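Local atomic coordinates of alanine racemase, biosynthetic (Pseudomonas aeruginosa PAO1, PDB entry 6A2F), a protein that belongs to the alanine racemase family, with an N-terminal TIM-barrel domain, a C-terminal domain rich in beta strands, and a covalently bound pyridoxal phosphate cofactor. Residues L10-K21 with E44-D54; C60-R68 with E87-L96. All coordinates share one frame; numbering follows the deposited sequence.

Contact 1: residues L10-K21 with E44-D54; sequences LSAIRHNYALAK and EVVTALHDDAD
Asp52 OD2 is gripped twice. Arg14 NE donates to Asp52 OD2 at 2.7 Å, and a water that also donates to Arg14 O reaches it. Arg14 NH2 bonds Asp52 OD1 at 2.7 Å, so the guanidinium holds the carboxylate side-on, one nitrogen to each oxygen. The two planes are 40° apart, and NE meets OD2 from above the carboxylate plane. A bend in the Arg14 chain at chi3 (79°) carries its head to Asp52, with Ala48 O over one guanidinium face. Further along helix 10-22, Tyr17 OH accepts a bond from Asp54 N at 3.0 Å and also bonds Ala29 O of strand 28-32. Its CG is anti to the backbone N (chi1 -178°), which sends the ring across to residues 52-54. Lys21 NZ meets the syn lone pair of Asp54 OD2 at 2.8 Å; Ala29 N is a second partner of that oxygen. Among apolar contacts, Ile13 CD1 packs on Val45 CG2 at 3.8 Å, and Leu49 CD2 lies 3.8 Å from Tyr17 CB. Leu10 CB touches Ala48 CB. The two ion pairs and the tyrosine bond tie helix 10-22 to the loop leading into strand 55-58, and both carboxylates would probably stay ionised.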
loop_
_atom_site.group_PDB
_atom_site.type_symbol
_atom_site.label_atom_id
_atom_site.label_comp_id
_atom_site.label_asym_id
_atom_site.label_seq_id
_atom_site.Cartn_x
_atom_site.Cartn_y
_atom_site.Cartn_z
ATOM N N LEU A 10 4.384 19.713 -8.158
ATOM C CA LEU A 10 3.737 20.568 -7.164
ATOM C C LEU A 10 2.929 21.710 -7.782
ATOM O O LEU A 10 1.885 22.093 -7.257
ATOM C CB LEU A 10 4.755 21.107 -6.157
ATOM C CG LEU A 10 5.409 20.089 -5.209
ATOM C CD1 LEU A 10 6.581 20.721 -4.471
ATOM C CD2 LEU A 10 4.414 19.486 -4.223
ATOM N N SER A 11 3.401 22.237 -8.906
ATOM C CA SER A 11 2.705 23.337 -9.573
ATOM C C SER A 11 1.447 22.868 -10.319
ATOM O O SER A 11 0.553 23.672 -10.600
ATOM C CB SER A 11 3.653 24.107 -10.496
ATOM O OG SER A 11 3.908 23.367 -11.667
ATOM N N ALA A 12 1.370 21.573 -10.627
ATOM C CA ALA A 12 0.118 20.983 -11.108
ATOM C C ALA A 12 -0.942 20.974 -9.995
ATOM O O ALA A 12 -2.125 21.208 -10.254
ATOM C CB ALA A 12 0.347 19.581 -11.650
ATOM N N ILE A 13 -0.509 20.708 -8.762
ATOM C CA ILE A 13 -1.397 20.739 -7.596
ATOM C C ILE A 13 -1.915 22.162 -7.359
ATOM O O ILE A 13 -3.106 22.355 -7.098
ATOM C CB ILE A 13 -0.708 20.164 -6.334
ATOM C CG1 ILE A 13 -0.455 18.664 -6.516
ATOM C CG2 ILE A 13 -1.544 20.420 -5.081
ATOM C CD1 ILE A 13 0.517 18.054 -5.527
ATOM N N ARG A 14 -1.025 23.150 -7.465
ATOM C CA ARG A 14 -1.418 24.563 -7.378
ATOM C C ARG A 14 -2.465 24.903 -8.443
ATOM O O ARG A 14 -3.461 25.561 -8.147
ATOM C CB ARG A 14 -0.204 25.496 -7.511
ATOM C CG ARG A 14 0.798 25.401 -6.368
ATOM C CD ARG A 14 1.849 26.500 -6.438
ATOM N NE ARG A 14 1.341 27.776 -5.942
ATOM C CZ ARG A 14 2.042 28.907 -5.885
ATOM N NH1 ARG A 14 3.302 28.945 -6.301
ATOM N NH2 ARG A 14 1.479 30.011 -5.413
ATOM N N HIS A 15 -2.230 24.440 -9.670
ATOM C CA HIS A 15 -3.164 24.616 -10.788
ATOM C C HIS A 15 -4.537 23.997 -10.497
ATOM O O HIS A 15 -5.565 24.656 -10.667
ATOM C CB HIS A 15 -2.573 24.030 -12.081
ATOM C CG HIS A 15 -3.472 24.158 -13.273
ATOM N ND1 HIS A 15 -4.464 23.242 -13.559
ATOM C CD2 HIS A 15 -3.528 25.091 -14.253
ATOM C CE1 HIS A 15 -5.096 23.612 -14.658
ATOM N NE2 HIS A 15 -4.547 24.730 -15.099
ATOM N N ASN A 16 -4.543 22.741 -10.054
ATOM C CA ASN A 16 -5.788 22.029 -9.792
ATOM C C ASN A 16 -6.563 22.648 -8.634
ATOM O O ASN A 16 -7.798 22.664 -8.649
ATOM C CB ASN A 16 -5.522 20.552 -9.517
ATOM C CG ASN A 16 -4.899 19.835 -10.698
ATOM O OD1 ASN A 16 -5.071 20.228 -11.856
ATOM N ND2 ASN A 16 -4.167 18.768 -10.408
ATOM N N TYR A 17 -5.838 23.162 -7.641
ATOM C CA TYR A 17 -6.458 23.860 -6.518
ATOM C C TYR A 17 -7.167 25.149 -6.951
ATOM O O TYR A 17 -8.284 25.420 -6.510
ATOM C CB TYR A 17 -5.444 24.157 -5.410
ATOM C CG TYR A 17 -6.084 24.841 -4.225
ATOM C CD1 TYR A 17 -6.866 24.121 -3.322
ATOM C CD2 TYR A 17 -5.936 26.212 -4.024
ATOM C CE1 TYR A 17 -7.476 24.741 -2.246
ATOM C CE2 TYR A 17 -6.539 26.841 -2.947
ATOM C CZ TYR A 17 -7.310 26.102 -2.062
ATOM O OH TYR A 17 -7.916 26.715 -0.987
ATOM N N ALA A 18 -6.511 25.934 -7.807
ATOM C CA ALA A 18 -7.085 27.174 -8.324
ATOM C C ALA A 18 -8.315 26.883 -9.183
ATOM O O ALA A 18 -9.269 27.663 -9.206
ATOM C CB ALA A 18 -6.047 27.948 -9.120
ATOM N N LEU A 19 -8.275 25.753 -9.888
ATOM C CA LEU A 19 -9.403 25.284 -10.680
ATOM C C LEU A 19 -10.597 24.944 -9.780
ATOM O O LEU A 19 -11.747 25.216 -10.133
ATOM C CB LEU A 19 -8.988 24.069 -11.517
ATOM C CG LEU A 19 -9.913 23.594 -12.643
ATOM C CD1 LEU A 19 -9.092 22.966 -13.758
ATOM C CD2 LEU A 19 -10.971 22.619 -12.142
ATOM N N ALA A 20 -10.315 24.345 -8.623
ATOM C CA ALA A 20 -11.354 24.026 -7.646
ATOM C C ALA A 20 -11.967 25.302 -7.077
ATOM O O ALA A 20 -13.184 25.393 -6.918
ATOM C CB ALA A 20 -10.796 23.155 -6.530
ATOM N N LYS A 21 -11.121 26.285 -6.782
ATOM C CA LYS A 21 -11.584 27.569 -6.262
ATOM C C LYS A 21 -12.450 28.331 -7.270
ATOM O O LYS A 21 -13.420 28.989 -6.889
ATOM C CB LYS A 21 -10.410 28.419 -5.783
ATOM C CG LYS A 21 -10.001 28.119 -4.345
ATOM C CD LYS A 21 -8.949 29.095 -3.827
ATOM C CE LYS A 21 -9.468 30.521 -3.669
ATOM N NZ LYS A 21 -10.661 30.607 -2.782
ATOM N N GLU A 44 5.597 18.678 1.395
ATOM C CA GLU A 44 5.823 19.401 0.140
ATOM C C GLU A 44 4.540 19.996 -0.458
ATOM O O GLU A 44 4.558 21.110 -0.995
ATOM C CB GLU A 44 6.537 18.513 -0.883
ATOM C CG GLU A 44 7.993 18.201 -0.547
ATOM C CD GLU A 44 8.175 16.997 0.378
ATOM O OE1 GLU A 44 7.179 16.310 0.728
ATOM O OE2 GLU A 44 9.339 16.730 0.759
ATOM N N VAL A 45 3.433 19.265 -0.358
ATOM C CA VAL A 45 2.144 19.749 -0.858
ATOM C C VAL A 45 1.639 20.978 -0.084
ATOM O O VAL A 45 1.200 21.963 -0.693
ATOM C CB VAL A 45 1.087 18.623 -0.892
ATOM C CG1 VAL A 45 -0.301 19.177 -1.185
ATOM C CG2 VAL A 45 1.472 17.571 -1.927
ATOM N N VAL A 46 1.716 20.920 1.245
ATOM C CA VAL A 46 1.338 22.045 2.107
ATOM C C VAL A 46 2.240 23.262 1.860
ATOM O O VAL A 46 1.761 24.394 1.832
ATOM C CB VAL A 46 1.334 21.653 3.605
ATOM C CG1 VAL A 46 1.158 22.869 4.500
ATOM C CG2 VAL A 46 0.230 20.645 3.890
ATOM N N THR A 47 3.536 23.022 1.660
ATOM C CA THR A 47 4.494 24.088 1.339
ATOM C C THR A 47 4.145 24.784 0.014
ATOM O O THR A 47 4.208 26.008 -0.083
ATOM C CB THR A 47 5.942 23.548 1.317
ATOM O OG1 THR A 47 6.261 23.009 2.604
ATOM C CG2 THR A 47 6.953 24.642 0.965
ATOM N N ALA A 48 3.766 23.999 -0.993
ATOM C CA ALA A 48 3.343 24.544 -2.275
ATOM C C ALA A 48 2.028 25.327 -2.162
ATOM O O ALA A 48 1.854 26.344 -2.841
ATOM C CB ALA A 48 3.223 23.432 -3.303
ATOM N N LEU A 49 1.117 24.859 -1.301
ATOM C CA LEU A 49 -0.183 25.507 -1.073
ATOM C C LEU A 49 -0.209 26.350 0.214
ATOM O O LEU A 49 -1.282 26.646 0.758
ATOM C CB LEU A 49 -1.312 24.463 -1.043
ATOM C CG LEU A 49 -1.600 23.617 -2.294
ATOM C CD1 LEU A 49 -2.527 22.459 -1.950
ATOM C CD2 LEU A 49 -2.169 24.447 -3.443
ATOM N N HIS A 50 0.977 26.738 0.687
ATOM C CA HIS A 50 1.134 27.481 1.942
ATOM C C HIS A 50 0.335 28.788 1.957
ATOM O O HIS A 50 -0.320 29.107 2.949
ATOM C CB HIS A 50 2.618 27.758 2.203
ATOM C CG HIS A 50 2.894 28.380 3.534
ATOM N ND1 HIS A 50 3.430 27.673 4.591
ATOM C CD2 HIS A 50 2.710 29.644 3.983
ATOM C CE1 HIS A 50 3.560 28.475 5.633
ATOM N NE2 HIS A 50 3.129 29.675 5.290
ATOM N N ASP A 51 0.388 29.526 0.850
ATOM C CA ASP A 51 -0.309 30.805 0.725
ATOM C C ASP A 51 -1.554 30.703 -0.147
ATOM O O ASP A 51 -2.517 31.433 0.064
ATOM C CB ASP A 51 0.637 31.874 0.176
ATOM C CG ASP A 51 1.943 31.954 0.953
ATOM O OD1 ASP A 51 1.890 32.077 2.198
ATOM O OD2 ASP A 51 3.025 31.887 0.322
ATOM N N ASP A 52 -1.528 29.795 -1.122
ATOM C CA ASP A 52 -2.655 29.581 -2.034
ATOM C C ASP A 52 -3.920 29.128 -1.313
ATOM O O ASP A 52 -5.016 29.601 -1.624
ATOM C CB ASP A 52 -2.305 28.542 -3.106
ATOM C CG ASP A 52 -1.404 29.089 -4.200
ATOM O OD1 ASP A 52 -0.896 30.226 -4.078
ATOM O OD2 ASP A 52 -1.195 28.363 -5.194
ATOM N N ALA A 53 -3.760 28.207 -0.362
ATOM C CA ALA A 53 -4.894 27.529 0.261
ATOM C C ALA A 53 -5.601 28.390 1.303
ATOM O O ALA A 53 -4.960 29.075 2.099
ATOM C CB ALA A 53 -4.455 26.206 0.872
ATOM N N ASP A 54 -6.928 28.341 1.288
ATOM C CA ASP A 54 -7.734 29.035 2.285
ATOM C C ASP A 54 -7.650 28.316 3.625
ATOM O O ASP A 54 -7.810 28.927 4.672
ATOM C CB ASP A 54 -9.191 29.134 1.827
ATOM C CG ASP A 54 -9.331 29.767 0.452
ATOM O OD1 ASP A 54 -8.559 30.700 0.137
ATOM O OD2 ASP A 54 -10.217 29.329 -0.314
HETATM O O HOH W 1 -3.418 27.520 -6.315
#

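Contact 2: residues C60-R68 with E87-L96; sequences CLEEAAEVR and EYALAGQLRL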
loop_
_atom_site.group_PDB
_atom_site.type_symbol
_atom_site.label_atom_id
_atom_site.label_comp_id
_atom_site.label_asym_id
_atom_site.label_seq_id
_atom_site.Cartn_x
_atom_site.Cartn_y
_atom_site.Cartn_z
ATOM N N CYS A 60 -6.521 13.141 10.954
ATOM C CA CYS A 60 -6.166 12.894 12.356
ATOM C C CYS A 60 -5.219 13.962 12.898
ATOM O O CYS A 60 -4.678 14.767 12.133
ATOM C CB CYS A 60 -5.542 11.500 12.524
ATOM S SG CYS A 60 -3.977 11.270 11.649
ATOM N N LEU A 61 -5.024 13.947 14.218
ATOM C CA LEU A 61 -4.235 14.959 14.930
ATOM C C LEU A 61 -2.763 14.947 14.521
ATOM O O LEU A 61 -2.136 16.009 14.416
ATOM C CB LEU A 61 -4.375 14.762 16.446
ATOM C CG LEU A 61 -3.756 15.764 17.430
ATOM C CD1 LEU A 61 -4.577 17.041 17.519
ATOM C CD2 LEU A 61 -3.643 15.128 18.807
ATOM N N GLU A 62 -2.227 13.747 14.291
ATOM C CA GLU A 62 -0.840 13.567 13.861
ATOM C C GLU A 62 -0.577 14.350 12.573
ATOM O O GLU A 62 0.410 15.086 12.480
ATOM C CB GLU A 62 -0.516 12.078 13.653
ATOM C CG GLU A 62 -0.519 11.213 14.912
ATOM C CD GLU A 62 -1.905 10.721 15.315
ATOM O OE1 GLU A 62 -1.977 9.786 16.136
ATOM O OE2 GLU A 62 -2.929 11.256 14.822
ATOM N N GLU A 63 -1.477 14.202 11.597
ATOM C CA GLU A 63 -1.385 14.924 10.323
ATOM C C GLU A 63 -1.518 16.423 10.515
ATOM O O GLU A 63 -0.796 17.202 9.889
ATOM C CB GLU A 63 -2.447 14.439 9.346
ATOM C CG GLU A 63 -2.191 13.049 8.794
ATOM C CD GLU A 63 -3.312 12.567 7.899
ATOM O OE1 GLU A 63 -4.337 13.278 7.773
ATOM O OE2 GLU A 63 -3.172 11.468 7.326
ATOM N N ALA A 64 -2.443 16.814 11.388
ATOM C CA ALA A 64 -2.678 18.215 11.703
ATOM C C ALA A 64 -1.442 18.865 12.331
ATOM O O ALA A 64 -1.126 20.020 12.035
ATOM C CB ALA A 64 -3.888 18.358 12.620
ATOM N N ALA A 65 -0.744 18.112 13.181
ATOM C CA ALA A 65 0.466 18.603 13.846
ATOM C C ALA A 65 1.557 18.914 12.833
ATOM O O ALA A 65 2.266 19.907 12.968
ATOM C CB ALA A 65 0.960 17.600 14.878
ATOM N N GLU A 66 1.678 18.051 11.825
ATOM C CA GLU A 66 2.599 18.257 10.717
ATOM C C GLU A 66 2.247 19.525 9.931
ATOM O O GLU A 66 3.135 20.313 9.600
ATOM C CB GLU A 66 2.620 17.029 9.801
ATOM C CG GLU A 66 3.617 17.127 8.656
ATOM C CD GLU A 66 3.651 15.893 7.768
ATOM O OE1 GLU A 66 4.659 15.727 7.048
ATOM O OE2 GLU A 66 2.686 15.090 7.776
ATOM N N VAL A 67 0.957 19.727 9.654
ATOM C CA VAL A 67 0.499 20.919 8.927
ATOM C C VAL A 67 0.746 22.205 9.728
ATOM O O VAL A 67 1.261 23.183 9.179
ATOM C CB VAL A 67 -0.982 20.810 8.484
ATOM C CG1 VAL A 67 -1.429 22.080 7.773
ATOM C CG2 VAL A 67 -1.186 19.609 7.571
ATOM N N ARG A 68 0.406 22.195 11.019
ATOM C CA ARG A 68 0.600 23.371 11.873
ATOM C C ARG A 68 2.076 23.739 11.997
ATOM O O ARG A 68 2.429 24.924 12.042
ATOM C CB ARG A 68 -0.028 23.173 13.262
ATOM C CG ARG A 68 0.116 24.361 14.213
ATOM C CD ARG A 68 -0.530 25.635 13.682
ATOM N NE ARG A 68 -1.987 25.618 13.804
ATOM C CZ ARG A 68 -2.827 26.209 12.955
ATOM N NH1 ARG A 68 -2.366 26.863 11.897
ATOM N NH2 ARG A 68 -4.135 26.137 13.154
ATOM N N GLU A 87 -6.706 13.947 23.355
ATOM C CA GLU A 87 -6.357 14.693 22.148
ATOM C C GLU A 87 -6.725 16.175 22.220
ATOM O O GLU A 87 -6.017 17.021 21.671
ATOM C CB GLU A 87 -6.973 14.045 20.900
ATOM C CG GLU A 87 -6.255 12.776 20.461
ATOM C CD GLU A 87 -6.735 12.224 19.130
ATOM O OE1 GLU A 87 -6.286 11.122 18.765
ATOM O OE2 GLU A 87 -7.551 12.872 18.442
ATOM N N TYR A 88 -7.815 16.490 22.915
ATOM C CA TYR A 88 -8.353 17.857 22.927
ATOM C C TYR A 88 -7.375 18.943 23.362
ATOM O O TYR A 88 -7.301 19.993 22.715
ATOM C CB TYR A 88 -9.656 17.931 23.727
ATOM C CG TYR A 88 -10.783 17.193 23.042
ATOM C CD1 TYR A 88 -11.472 17.769 21.970
ATOM C CD2 TYR A 88 -11.141 15.904 23.446
ATOM C CE1 TYR A 88 -12.495 17.088 21.329
ATOM C CE2 TYR A 88 -12.164 15.218 22.813
ATOM C CZ TYR A 88 -12.836 15.813 21.758
ATOM O OH TYR A 88 -13.845 15.128 21.128
ATOM N N ALA A 89 -6.620 18.687 24.431
ATOM C CA ALA A 89 -5.597 19.638 24.892
ATOM C C ALA A 89 -4.578 19.955 23.788
ATOM O O ALA A 89 -4.195 21.112 23.608
ATOM C CB ALA A 89 -4.902 19.131 26.149
ATOM N N LEU A 90 -4.162 18.930 23.042
ATOM C CA LEU A 90 -3.244 19.130 21.924
ATOM C C LEU A 90 -3.909 19.846 20.740
ATOM O O LEU A 90 -3.298 20.721 20.126
ATOM C CB LEU A 90 -2.597 17.812 21.483
ATOM C CG LEU A 90 -1.498 17.893 20.412
ATOM C CD1 LEU A 90 -0.468 18.996 20.668
ATOM C CD2 LEU A 90 -0.806 16.545 20.276
ATOM N N ALA A 91 -5.156 19.484 20.439
ATOM C CA ALA A 91 -5.938 20.159 19.397
ATOM C C ALA A 91 -6.087 21.646 19.697
ATOM O O ALA A 91 -6.086 22.470 18.775
ATOM C CB ALA A 91 -7.307 19.509 19.245
ATOM N N GLY A 92 -6.211 21.973 20.985
ATOM C CA GLY A 92 -6.280 23.355 21.450
ATOM C C GLY A 92 -4.978 24.106 21.245
ATOM O O GLY A 92 -4.983 25.247 20.781
ATOM N N GLN A 93 -3.864 23.460 21.593
ATOM C CA GLN A 93 -2.525 24.020 21.389
ATOM C C GLN A 93 -2.280 24.337 19.909
ATOM O O GLN A 93 -1.716 25.379 19.583
ATOM C CB GLN A 93 -1.450 23.058 21.925
ATOM C CG GLN A 93 -0.000 23.522 21.763
ATOM C CD GLN A 93 1.029 22.465 22.167
ATOM O OE1 GLN A 93 1.840 22.014 21.344
ATOM N NE2 GLN A 93 1.008 22.071 23.433
ATOM N N LEU A 94 -2.724 23.442 19.025
ATOM C CA LEU A 94 -2.493 23.582 17.587
ATOM C C LEU A 94 -3.562 24.426 16.887
ATOM O O LEU A 94 -3.514 24.611 15.666
ATOM C CB LEU A 94 -2.378 22.205 16.924
ATOM C CG LEU A 94 -1.355 21.211 17.489
ATOM C CD1 LEU A 94 -1.565 19.816 16.905
ATOM C CD2 LEU A 94 0.075 21.691 17.283
ATOM N N ARG A 95 -4.515 24.937 17.668
ATOM C CA ARG A 95 -5.606 25.782 17.160
ATOM C C ARG A 95 -6.334 25.158 15.956
ATOM O O ARG A 95 -6.361 25.720 14.855
ATOM C CB ARG A 95 -5.097 27.192 16.845
ATOM C CG ARG A 95 -4.769 28.027 18.074
ATOM C CD ARG A 95 -4.555 29.480 17.668
ATOM N NE ARG A 95 -4.790 30.426 18.767
ATOM C CZ ARG A 95 -5.377 31.617 18.628
ATOM N NH1 ARG A 95 -5.537 32.406 19.686
ATOM N NH2 ARG A 95 -5.814 32.020 17.438
ATOM N N LEU A 96 -6.924 23.989 16.193
ATOM C CA LEU A 96 -7.557 23.204 15.140
ATOM C C LEU A 96 -9.070 23.343 15.142
ATOM O O LEU A 96 -9.681 23.612 16.183
ATOM C CB LEU A 96 -7.183 21.727 15.277
ATOM C CG LEU A 96 -5.698 21.351 15.299
ATOM C CD1 LEU A 96 -5.557 19.851 15.476
ATOM C CD2 LEU A 96 -4.980 21.812 14.042
HETATM O O HOH W 2 -5.562 11.469 16.159
#
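The guanidinium of Arg68 meets two backbone carbonyls, Leu94 O and Arg95 O, at its edge and near its plane. Leu96 CD2 approaches it obliquely. Arg68 NE donates to Leu94 O at 2.6 Å with an N-H...O angle of 159°. Arg68 NH2 bonds Arg95 O at 2.8 Å, from above that carbonyl plane, and adds a weak bond to Leu94 O. Bends at chi2 and chi3 fold the Arg68 chain toward these oxygens. NH1 is held by His71 O and Ala74 O, so four backbone carbonyls in all hold the group and probably limit its rotation. The carbonyls of Leu94 and Arg95 lie just past helix 87-93, where Arg95, with positive phi, forms a Schellman motif. Leu61 packs against helix 87-93 and the residues after it. Its CD2 meets Leu90 CD2 at 3.5 Å, and its CD1 meets Leu96 CD1 at 3.6 Å. Leu96 CD1 also touches Ala64 CB, while Leu94 CD1 rests on Ala65 CB at 3.9 Å. At the other end, a water accepts from Leu61 N and lies within bonding range of Glu87 OE1; that oxygen also bonds Met1 N of the second subunit. The helices run nearly parallel, 19° apart, with strand 75-78 between them in the chain. This is the side-by-side packing of neighbouring helices on the outside of a TIM barrel, here with one end at the subunit interface.

Overall arrangement
Both contacts lie in the N-terminal TIM-barrel domain, with centres about 21 Å apart. Both segments of contact 1 precede those of contact 2 in the chain. Strand 55-58 follows 44-54 and precedes 60-68, so it joins the two. It lies in one parallel sheet with strands 28-32 and 75-78, and residues of both contacts pack on it. The contacts also touch directly, where Val46 CG2 lies 4.1 Å from Val67 CG2. Contact 1 borders strand 354-356 near the chain's end, and no other subunit touches it. Contact 2 reaches the second subunit. Successive helices around the barrel are therefore linked from strand 354-356 to the subunit interface.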